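PDB 2Q7F: YrrB protein from Bacillus subtilis, which may act as an interaction mediator, bringing together RNA sulfuration components, RNA processing components and aminoacyl-tRNA synthetases through its tetratricopeptide repeats. Local coordinates for residues Lys82-Asp87 against Ala91-Gly96; Val100-Glu105 against Asp112-Ala117. One frame throughout, in Å; residues are numbered along the deposited sequence.

Interaction 1: residues Lys82-Asp87 against Ala91-Gly96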
loop_
_atom_site.group_PDB
_atom_site.type_symbol
_atom_site.label_atom_id
_atom_site.label_comp_id
_atom_site.label_asym_id
_atom_site.label_seq_id
_atom_site.Cartn_x
_atom_site.Cartn_y
_atom_site.Cartn_z
ATOM N N LYS A 82 -3.521 15.248 -19.506
ATOM C CA LYS A 82 -2.856 15.734 -20.704
ATOM C C LYS A 82 -1.699 14.831 -21.149
ATOM O O LYS A 82 -1.572 14.505 -22.329
ATOM C CB LYS A 82 -2.378 17.178 -20.483
ATOM C CG LYS A 82 -1.746 17.858 -21.717
ATOM C CD LYS A 82 -2.638 17.816 -22.954
ATOM C CE LYS A 82 -1.854 18.300 -24.160
ATOM N NZ LYS A 82 -2.697 18.390 -25.378
ATOM N N ALA A 83 -0.873 14.418 -20.197
ATOM C CA ALA A 83 0.232 13.510 -20.474
ATOM C C ALA A 83 -0.252 12.206 -21.115
ATOM O O ALA A 83 0.351 11.731 -22.079
ATOM C CB ALA A 83 1.001 13.223 -19.207
ATOM N N LEU A 84 -1.347 11.653 -20.584
ATOM C CA LEU A 84 -1.932 10.386 -21.045
ATOM C C LEU A 84 -2.628 10.514 -22.394
ATOM O O LEU A 84 -2.797 9.534 -23.127
ATOM C CB LEU A 84 -2.915 9.853 -20.001
ATOM C CG LEU A 84 -2.281 9.399 -18.684
ATOM C CD1 LEU A 84 -3.315 9.145 -17.599
ATOM C CD2 LEU A 84 -1.391 8.174 -18.909
ATOM N N GLU A 85 -3.043 11.733 -22.702
ATOM C CA GLU A 85 -3.613 12.064 -23.983
ATOM C C GLU A 85 -2.495 12.119 -25.033
ATOM O O GLU A 85 -2.747 11.958 -26.221
ATOM C CB GLU A 85 -4.314 13.415 -23.866
ATOM C CG GLU A 85 -5.345 13.697 -24.937
ATOM C CD GLU A 85 -4.761 14.438 -26.135
ATOM O OE1 GLU A 85 -4.201 15.551 -25.958
ATOM O OE2 GLU A 85 -4.873 13.906 -27.262
ATOM N N LEU A 86 -1.262 12.348 -24.586
ATOM C CA LEU A 86 -0.124 12.436 -25.482
ATOM C C LEU A 86 0.574 11.098 -25.606
ATOM O O LEU A 86 0.936 10.684 -26.702
ATOM C CB LEU A 86 0.873 13.477 -24.985
ATOM C CG LEU A 86 0.539 14.965 -25.074
ATOM C CD1 LEU A 86 1.630 15.742 -24.376
ATOM C CD2 LEU A 86 0.360 15.441 -26.515
ATOM N N ASP A 87 0.782 10.439 -24.474
ATOM C CA ASP A 87 1.367 9.115 -24.433
ATOM C C ASP A 87 0.547 8.308 -23.453
ATOM O O ASP A 87 0.726 8.431 -22.239
ATOM C CB ASP A 87 2.834 9.175 -23.981
ATOM C CG ASP A 87 3.483 7.789 -23.852
ATOM O OD1 ASP A 87 2.884 6.787 -24.300
ATOM O OD2 ASP A 87 4.605 7.698 -23.300
ATOM N N ALA A 91 3.642 5.384 -17.831
ATOM C CA ALA A 91 3.375 4.738 -16.541
ATOM C C ALA A 91 3.327 5.709 -15.359
ATOM O O ALA A 91 2.479 5.575 -14.473
ATOM C CB ALA A 91 4.399 3.647 -16.286
ATOM N N THR A 92 4.235 6.681 -15.353
ATOM C CA THR A 92 4.367 7.615 -14.234
ATOM C C THR A 92 3.144 8.542 -14.124
ATOM O O THR A 92 2.803 8.994 -13.044
ATOM C CB THR A 92 5.675 8.426 -14.342
ATOM O OG1 THR A 92 5.799 8.957 -15.668
ATOM C CG2 THR A 92 6.898 7.541 -14.049
ATOM N N ALA A 93 2.474 8.802 -15.241
ATOM C CA ALA A 93 1.230 9.562 -15.212
ATOM C C ALA A 93 0.093 8.769 -14.562
ATOM O O ALA A 93 -0.687 9.328 -13.782
ATOM C CB ALA A 93 0.846 10.020 -16.599
ATOM N N TYR A 94 0.008 7.469 -14.857
ATOM C CA TYR A 94 -0.960 6.598 -14.182
ATOM C C TYR A 94 -0.656 6.511 -12.689
ATOM O O TYR A 94 -1.573 6.578 -11.848
ATOM C CB TYR A 94 -0.974 5.198 -14.797
ATOM C CG TYR A 94 -1.556 5.156 -16.186
ATOM C CD1 TYR A 94 -2.837 5.668 -16.437
ATOM C CD2 TYR A 94 -0.841 4.590 -17.251
ATOM C CE1 TYR A 94 -3.381 5.631 -17.706
ATOM C CE2 TYR A 94 -1.379 4.551 -18.538
ATOM C CZ TYR A 94 -2.652 5.079 -18.756
ATOM O OH TYR A 94 -3.209 5.068 -20.019
ATOM N N TYR A 95 0.632 6.370 -12.371
ATOM C CA TYR A 95 1.084 6.298 -10.986
ATOM C C TYR A 95 0.832 7.600 -10.213
ATOM O O TYR A 95 0.355 7.574 -9.077
ATOM C CB TYR A 95 2.558 5.922 -10.931
ATOM C CG TYR A 95 3.076 5.719 -9.529
ATOM C CD1 TYR A 95 2.694 4.605 -8.781
ATOM C CD2 TYR A 95 3.936 6.644 -8.937
ATOM C CE1 TYR A 95 3.170 4.410 -7.491
ATOM C CE2 TYR A 95 4.407 6.461 -7.638
ATOM C CZ TYR A 95 4.024 5.339 -6.929
ATOM O OH TYR A 95 4.479 5.139 -5.646
ATOM N N GLY A 96 1.160 8.733 -10.833
ATOM C CA GLY A 96 0.975 10.030 -10.212
ATOM C C GLY A 96 -0.489 10.285 -9.941
ATOM O O GLY A 96 -0.841 10.693 -8.843
#
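The ring of Y94 carries L84 on one face: CD2 of L84 lies 3.5 Å from the ring centroid and 17° off the ring normal, the geometry of a CH-pi contact. It stands toward the rim on the hydroxyl side, where L84 CD2 is 3.3 Å from Y94 CZ, while the other methyl, CD1 of L84, reaches CE1 of Y94 at 3.5 Å. Both side chains place CG opposite the carbonyl carbon (chi1 -70° for Y94), and they meet with L84 CD2 over the ring face and CD1 beside CE1. Beside this pair the surface is small and apolar. A93 CB packs against L84 CD2 at 3.7 Å and A83 CB at 4.1 Å, and these short side chains let the backbones come within 6.7 Å, measured between the CA atoms of A83 and A93. The phenol is tethered, since Y94 OH is hydrogen-bonded to the carbonyl oxygen of S88 in the connecting turn. A leucine in place of Y94 would probably leave L84 without its aromatic platform and S88 O without this hydroxyl partner. The axes of 82-86 and 91-96 approach to 9.3 Å at 151°, joining the last helix of TPR 2 to the first of TPR 3 in antiparallel fashion. Around the contact, A83 also touches I61 of helix 57-69, and Y94 packs on M113, K116 and A117 of helix 107-120.

Interaction 2: residues Val100-Glu105 against Asp112-Ala117; sequences VYVVKE and DMFEKA
Y101 and M113 mark the closest backbone approach, 8.5 Å between their CA atoms, where helix 91-103 faces helix 107-120, the two helices of TPR 3. Side chains fill this distance as two separate apolar pairs. In the first, M113 CG comes obliquely to the Y101 ring, 3.8 Å from CD2 and 4.0 Å from CE2, so the methionine touches with its methylene and not with its sulfur. The M113 chain bends at chi2 (-56°), turning SD aside after CG has met the ring. In the second pair V102 CG2 meets the edge of the F114 ring near its plane, 3.7 Å from CE2 of F114 and 4.0 Å from CZ. That methyl is the branch set opposite the carbonyl carbon, and the two side chains cross at about a right angle. V102 and F114 both also touch M130 of helix 125-137, which places this pair beside the next repeat, whereas Y101 reaches back to L77 of helix 73-86. At the end of helix 91-103, E105 has positive phi (54°) and closes a Schellman motif, turning the chain toward helix 107-120. The contact buries 124 Å² in total, with apolar carbons as its touching atoms. Such chemistry gives no polar directionality: the fit depends on side-chain shape and on desolvation, with the aromatic rings approached obliquely or at an edge and not stacked.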
loop_
_atom_site.group_PDB
_atom_site.type_symbol
_atom_site.label_atom_id
_atom_site.label_comp_id
_atom_site.label_asym_id
_atom_site.label_seq_id
_atom_site.Cartn_x
_atom_site.Cartn_y
_atom_site.Cartn_z
ATOM N N VAL A 100 -2.952 10.593 -6.202
ATOM C CA VAL A 100 -3.932 11.643 -5.947
ATOM C C VAL A 100 -5.247 11.003 -5.506
ATOM O O VAL A 100 -5.870 11.433 -4.541
ATOM C CB VAL A 100 -4.139 12.545 -7.194
ATOM C CG1 VAL A 100 -5.282 13.553 -6.977
ATOM C CG2 VAL A 100 -2.842 13.274 -7.538
ATOM N N TYR A 101 -5.634 9.951 -6.218
ATOM C CA TYR A 101 -6.835 9.208 -5.912
ATOM C C TYR A 101 -6.754 8.581 -4.529
ATOM O O TYR A 101 -7.765 8.490 -3.824
ATOM C CB TYR A 101 -7.104 8.160 -6.991
ATOM C CG TYR A 101 -7.801 8.730 -8.198
ATOM C CD1 TYR A 101 -9.115 9.198 -8.111
ATOM C CD2 TYR A 101 -7.161 8.802 -9.430
ATOM C CE1 TYR A 101 -9.770 9.730 -9.226
ATOM C CE2 TYR A 101 -7.811 9.340 -10.558
ATOM C CZ TYR A 101 -9.111 9.804 -10.446
ATOM O OH TYR A 101 -9.759 10.334 -11.548
ATOM N N VAL A 102 -5.551 8.166 -4.141
ATOM C CA VAL A 102 -5.336 7.579 -2.820
ATOM C C VAL A 102 -5.572 8.642 -1.751
ATOM O O VAL A 102 -6.315 8.414 -0.794
ATOM C CB VAL A 102 -3.927 6.933 -2.689
ATOM C CG1 VAL A 102 -3.543 6.742 -1.247
ATOM C CG2 VAL A 102 -3.901 5.597 -3.399
ATOM N N VAL A 103 -4.964 9.810 -1.937
ATOM C CA VAL A 103 -5.082 10.886 -0.965
ATOM C C VAL A 103 -6.553 11.249 -0.780
ATOM O O VAL A 103 -6.995 11.531 0.321
ATOM C CB VAL A 103 -4.224 12.112 -1.357
ATOM C CG1 VAL A 103 -4.457 13.278 -0.399
ATOM C CG2 VAL A 103 -2.768 11.731 -1.361
ATOM N N LYS A 104 -7.312 11.190 -1.862
ATOM C CA LYS A 104 -8.724 11.550 -1.829
ATOM C C LYS A 104 -9.567 10.327 -1.483
ATOM O O LYS A 104 -10.798 10.391 -1.492
ATOM C CB LYS A 104 -9.154 12.135 -3.182
ATOM C CG LYS A 104 -8.329 13.338 -3.660
ATOM C CD LYS A 104 -8.830 13.866 -5.001
ATOM C CE LYS A 104 -10.140 14.665 -4.855
ATOM N NZ LYS A 104 -9.948 16.146 -4.842
ATOM N N GLU A 105 -8.893 9.214 -1.192
ATOM C CA GLU A 105 -9.536 7.952 -0.783
ATOM C C GLU A 105 -10.615 7.453 -1.745
ATOM O O GLU A 105 -11.676 6.973 -1.332
ATOM C CB GLU A 105 -10.094 8.042 0.637
ATOM C CG GLU A 105 -9.077 8.360 1.715
ATOM C CD GLU A 105 -9.758 8.675 3.032
ATOM O OE1 GLU A 105 -10.628 9.579 3.057
ATOM O OE2 GLU A 105 -9.444 8.006 4.042
ATOM N N ASP A 112 -7.641 1.234 -10.428
ATOM C CA ASP A 112 -7.670 1.384 -11.864
ATOM C C ASP A 112 -6.351 2.020 -12.348
ATOM O O ASP A 112 -5.692 1.473 -13.233
ATOM C CB ASP A 112 -8.905 2.202 -12.246
ATOM C CG ASP A 112 -9.199 2.169 -13.722
ATOM O OD1 ASP A 112 -8.513 2.887 -14.486
ATOM O OD2 ASP A 112 -10.137 1.446 -14.123
ATOM N N MET A 113 -5.947 3.134 -11.730
ATOM C CA MET A 113 -4.725 3.846 -12.123
ATOM C C MET A 113 -3.462 3.032 -11.898
ATOM O O MET A 113 -2.571 3.004 -12.767
ATOM C CB MET A 113 -4.587 5.201 -11.404
ATOM C CG MET A 113 -5.534 6.332 -11.885
ATOM S SD MET A 113 -5.499 6.760 -13.654
ATOM C CE MET A 113 -6.923 5.836 -14.251
ATOM N N PHE A 114 -3.379 2.377 -10.738
ATOM C CA PHE A 114 -2.194 1.580 -10.405
ATOM C C PHE A 114 -2.039 0.372 -11.307
ATOM O O PHE A 114 -0.933 0.036 -11.709
ATOM C CB PHE A 114 -2.175 1.161 -8.938
ATOM C CG PHE A 114 -1.878 2.280 -7.999
ATOM C CD1 PHE A 114 -0.914 3.242 -8.316
ATOM C CD2 PHE A 114 -2.546 2.382 -6.787
ATOM C CE1 PHE A 114 -0.631 4.306 -7.442
ATOM C CE2 PHE A 114 -2.267 3.436 -5.908
ATOM C CZ PHE A 114 -1.305 4.397 -6.240
ATOM N N GLU A 115 -3.149 -0.283 -11.622
ATOM C CA GLU A 115 -3.097 -1.429 -12.506
ATOM C C GLU A 115 -2.728 -0.997 -13.934
ATOM O O GLU A 115 -2.047 -1.734 -14.650
ATOM C CB GLU A 115 -4.403 -2.229 -12.443
ATOM C CG GLU A 115 -4.176 -3.738 -12.550
ATOM C CD GLU A 115 -5.179 -4.566 -11.751
ATOM O OE1 GLU A 115 -5.266 -4.399 -10.518
ATOM O OE2 GLU A 115 -5.876 -5.402 -12.360
ATOM N N LYS A 116 -3.148 0.202 -14.335
ATOM C CA LYS A 116 -2.746 0.751 -15.635
ATOM C C LYS A 116 -1.260 1.088 -15.658
ATOM O O LYS A 116 -0.589 0.901 -16.682
ATOM C CB LYS A 116 -3.577 1.975 -16.020
ATOM C CG LYS A 116 -5.019 1.675 -16.427
ATOM C CD LYS A 116 -5.645 2.898 -17.055
ATOM C CE LYS A 116 -7.155 2.864 -17.038
ATOM N NZ LYS A 116 -7.691 1.708 -17.787
ATOM N N ALA A 117 -0.745 1.573 -14.530
ATOM C CA ALA A 117 0.681 1.859 -14.410
ATOM C C ALA A 117 1.457 0.567 -14.627
ATOM O O ALA A 117 2.325 0.479 -15.517
ATOM C CB ALA A 117 0.998 2.474 -13.057
#

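Helix 91-103 serves both contacts, its beginning in interaction 1 and its end in interaction 2, so TPR 3 is tied first to the preceding repeat and then to its own second helix. Both are partly buried: two of four touching residues are buried in interaction 1, one of four in interaction 2, although the latter lies nearer the centre of the chain (about 11 Å against 21 Å, centre to centre). Interaction 1 combines alanine-lined close approach with a methyl over a ring face; interaction 2 bridges a wider backbone gap with one oblique pair and one ring-edge pair. They touch directly: Y94 CE1 lies 3.6 Å from K116 CD, and Y95 CD1 meets F114 CE1.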